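Local coordinates for autolysin E (Staphylococcus aureus, PDB 4PI8), which probably hydrolyses glycosidic bonds in the NAG-NAM glycan strands of peptidoglycan, as a glucosaminidase of the lysozyme clan, at residues 63-67 with 68-72. The protein carries 1 engineered substitution. Residues are numbered along the deposited sequence; the frame is centred on the assembly and turned at random.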
ATOM      1  N   VAL A  63      15.479   4.041   3.578  1.00 14.43           N
ATOM      2  CA  VAL A  63      16.519   3.521   2.721  1.00 15.03           C
ATOM      3  C   VAL A  63      17.339   4.680   2.126  1.00 14.28           C
ATOM      4  O   VAL A  63      16.835   5.785   1.892  1.00 14.72           O
ATOM      5  CB  VAL A  63      16.027   2.581   1.605  1.00 15.31           C
ATOM      6  CG1 VAL A  63      15.556   1.276   2.207  1.00 17.14           C
ATOM      7  CG2 VAL A  63      14.982   3.243   0.757  1.00 16.15           C
ATOM      8  N   PRO A  64      18.627   4.426   1.859  1.00 14.96           N
ATOM      9  CA  PRO A  64      19.525   5.426   1.331  1.00 15.82           C
ATOM     10  C   PRO A  64      19.373   5.579  -0.158  1.00 17.60           C
ATOM     11  O   PRO A  64      20.106   5.000  -0.949  1.00 23.07           O
ATOM     12  CB  PRO A  64      20.913   4.877   1.736  1.00 17.09           C
ATOM     13  CG  PRO A  64      20.779   3.418   1.662  1.00 17.50           C
ATOM     14  CD  PRO A  64      19.357   3.177   2.207  1.00 16.12           C
ATOM     15  N   MET A  65      18.398   6.381  -0.532  1.00 14.92           N
ATOM     16  CA  MET A  65      18.087   6.709  -1.927  1.00 14.21           C
ATOM     17  C   MET A  65      18.104   8.194  -2.087  1.00 14.76           C
ATOM     18  O   MET A  65      17.338   8.895  -1.448  1.00 14.63           O
ATOM     19  CB  MET A  65      16.694   6.149  -2.346  1.00 14.20           C
ATOM     20  CG  MET A  65      16.674   4.642  -2.460  1.00 15.71           C
ATOM     21  SD  MET A  65      17.403   3.975  -3.980  1.00 16.77           S
ATOM     22  CE  MET A  65      16.076   4.396  -5.102  1.00 16.95           C
ATOM     23  N   SER A  66      18.945   8.700  -2.963  1.00 13.48           N
ATOM     24  CA  SER A  66      18.960  10.109  -3.268  1.00 14.10           C
ATOM     25  C   SER A  66      17.799  10.536  -4.168  1.00 13.18           C
ATOM     26  O   SER A  66      17.134   9.671  -4.793  1.00 13.83           O
ATOM     27  CB  SER A  66      20.239  10.479  -4.012  1.00 15.06           C
ATOM     28  OG  SER A  66      20.243   9.856  -5.288  1.00 15.16           O
ATOM     29  N   GLU A  67      17.546  11.843  -4.293  1.00 13.18           N
ATOM     30  CA  GLU A  67      16.501  12.343  -5.200  0.70 14.61           C
ATOM     31  C   GLU A  67      16.735  11.831  -6.611  1.00 14.16           C
ATOM     32  O   GLU A  67      15.801  11.465  -7.316  1.00 14.40           O
ATOM     33  CB  GLU A  67      16.376  13.891  -5.107  0.70 17.27           C
ATOM     34  CG  GLU A  67      15.391  14.541  -6.113  0.70 18.91           C
ATOM     35  CD  GLU A  67      15.198  16.031  -5.888  0.70 23.91           C
ATOM     36  OE1 GLU A  67      15.108  16.757  -6.899  0.70 31.64           O
ATOM     37  OE2 GLU A  67      15.121  16.485  -4.718  0.70 27.58           O
ATOM     38  N   SER A  68      17.981  11.823  -7.037  1.00 14.51           N
ATOM     39  CA  SER A  68      18.290  11.370  -8.396  1.00 16.45           C
ATOM     40  C   SER A  68      17.950   9.888  -8.573  1.00 15.37           C
ATOM     41  O   SER A  68      17.340   9.515  -9.589  1.00 15.36           O
ATOM     42  CB  SER A  68      19.712  11.664  -8.824  0.51 17.65           C
ATOM     43  OG  SER A  68      20.598  10.951  -8.042  0.51 18.58           O
ATOM     44  N   GLU A  69      18.243   9.058  -7.579  1.00 14.48           N
ATOM     45  CA  GLU A  69      17.906   7.644  -7.642  1.00 14.75           C
ATOM     46  C   GLU A  69      16.399   7.429  -7.633  1.00 14.47           C
ATOM     47  O   GLU A  69      15.864   6.587  -8.414  1.00 15.02           O
ATOM     48  CB  GLU A  69      18.528   6.888  -6.526  1.00 15.83           C
ATOM     49  CG  GLU A  69      20.045   6.788  -6.678  1.00 16.68           C
ATOM     50  CD  GLU A  69      20.658   6.157  -5.461  1.00 20.73           C
ATOM     51  OE1 GLU A  69      20.546   6.611  -4.333  1.00 17.64           O
ATOM     52  OE2 GLU A  69      21.359   5.126  -5.648  1.00 30.36           O
ATOM     53  N   VAL A  70      15.660   8.145  -6.793  1.00 13.32           N
ATOM     54  CA  VAL A  70      14.199   7.992  -6.768  1.00 12.73           C
ATOM     55  C   VAL A  70      13.614   8.457  -8.107  1.00 13.99           C
ATOM     56  O   VAL A  70      12.714   7.798  -8.651  1.00 14.44           O
ATOM     57  CB  VAL A  70      13.594   8.744  -5.582  1.00 12.93           C
ATOM     58  CG1 VAL A  70      12.095   8.597  -5.596  1.00 13.55           C
ATOM     59  CG2 VAL A  70      14.157   8.184  -4.291  1.00 12.92           C
ATOM     60  N   ASN A  71      14.129   9.551  -8.650  1.00 13.43           N
ATOM     61  CA  ASN A  71      13.650  10.001  -9.976  1.00 13.76           C
ATOM     62  C   ASN A  71      13.965   9.008 -11.060  1.00 14.93           C
ATOM     63  O   ASN A  71      13.147   8.860 -11.992  1.00 16.26           O
ATOM     64  CB  ASN A  71      14.122  11.384 -10.299  1.00 14.03           C
ATOM     65  CG  ASN A  71      13.259  12.441  -9.628  1.00 14.88           C
ATOM     66  OD1 ASN A  71      12.044  12.268  -9.490  1.00 14.91           O
ATOM     67  ND2 ASN A  71      13.833  13.541  -9.239  1.00 16.23           N
ATOM     68  N   GLN A  72      15.057   8.268 -10.950  1.00 16.90           N
ATOM     69  CA  GLN A  72      15.292   7.158 -11.918  1.00 17.14           C
ATOM     70  C   GLN A  72      14.212   6.143 -11.855  1.00 19.75           C
ATOM     71  O   GLN A  72      13.682   5.707 -12.915  1.00 21.13           O
ATOM     72  CB  GLN A  72      16.519   6.360 -11.541  0.52 19.06           C
ATOM     73  CG  GLN A  72      17.804   6.884 -12.029  0.52 20.03           C
ATOM     74  CD  GLN A  72      18.922   5.932 -11.701  0.52 20.83           C
ATOM     75  OE1 GLN A  72      18.958   4.735 -12.168  0.52 22.26           O
ATOM     76  NE2 GLN A  72      19.841   6.422 -10.858  0.52 21.55           N
TER
HETATM   77  O   HOH W   1      22.185   7.259  -2.071  1.00 26.73           O
HETATM   78  O   HOH W   2      21.680   4.075  -2.968  1.00 37.45           O
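Carboxylate oxygen OE1 of E69 takes the backbone N-H of S66 at 3.0 Å on its anti lone pair, in a nearly straight bond (168° at the hydrogen), and a water reaches the same oxygen from 2.9 Å. S66 OG adds at most a weak bond to OE1, since it also shares a hydrogen bond with S68 OG at 3.0 Å. With CG anti to its carbonyl carbon (chi1 -70°) and the chain extended at chi2, E69 runs back past the start of helix 67-74 toward P64, whose carbonyl oxygen is joined by one water to OE1 and by a second to OE2. S66 is the N-cap, and its N-H bond to the E69 carboxylate is the side-chain-to-backbone half of a capping box; S66 OG itself lies 3.1 Å from E69 N. The negative charge at this helix start would probably be favoured by the helix dipole. One residue before the cap, M65 meets V70 through CB and CG2, 3.8 Å apart, which makes a hydrophobic staple. The bends at chi2 and chi3 bring M65 CE against E69 CB, while I217 and helix 98-108 also touch the methionine. The helix opens with V70 N bound to S66 O at 2.9 Å. N71 OD1 accepts from G84 N, tying this turn to the beginning of helix 84-94.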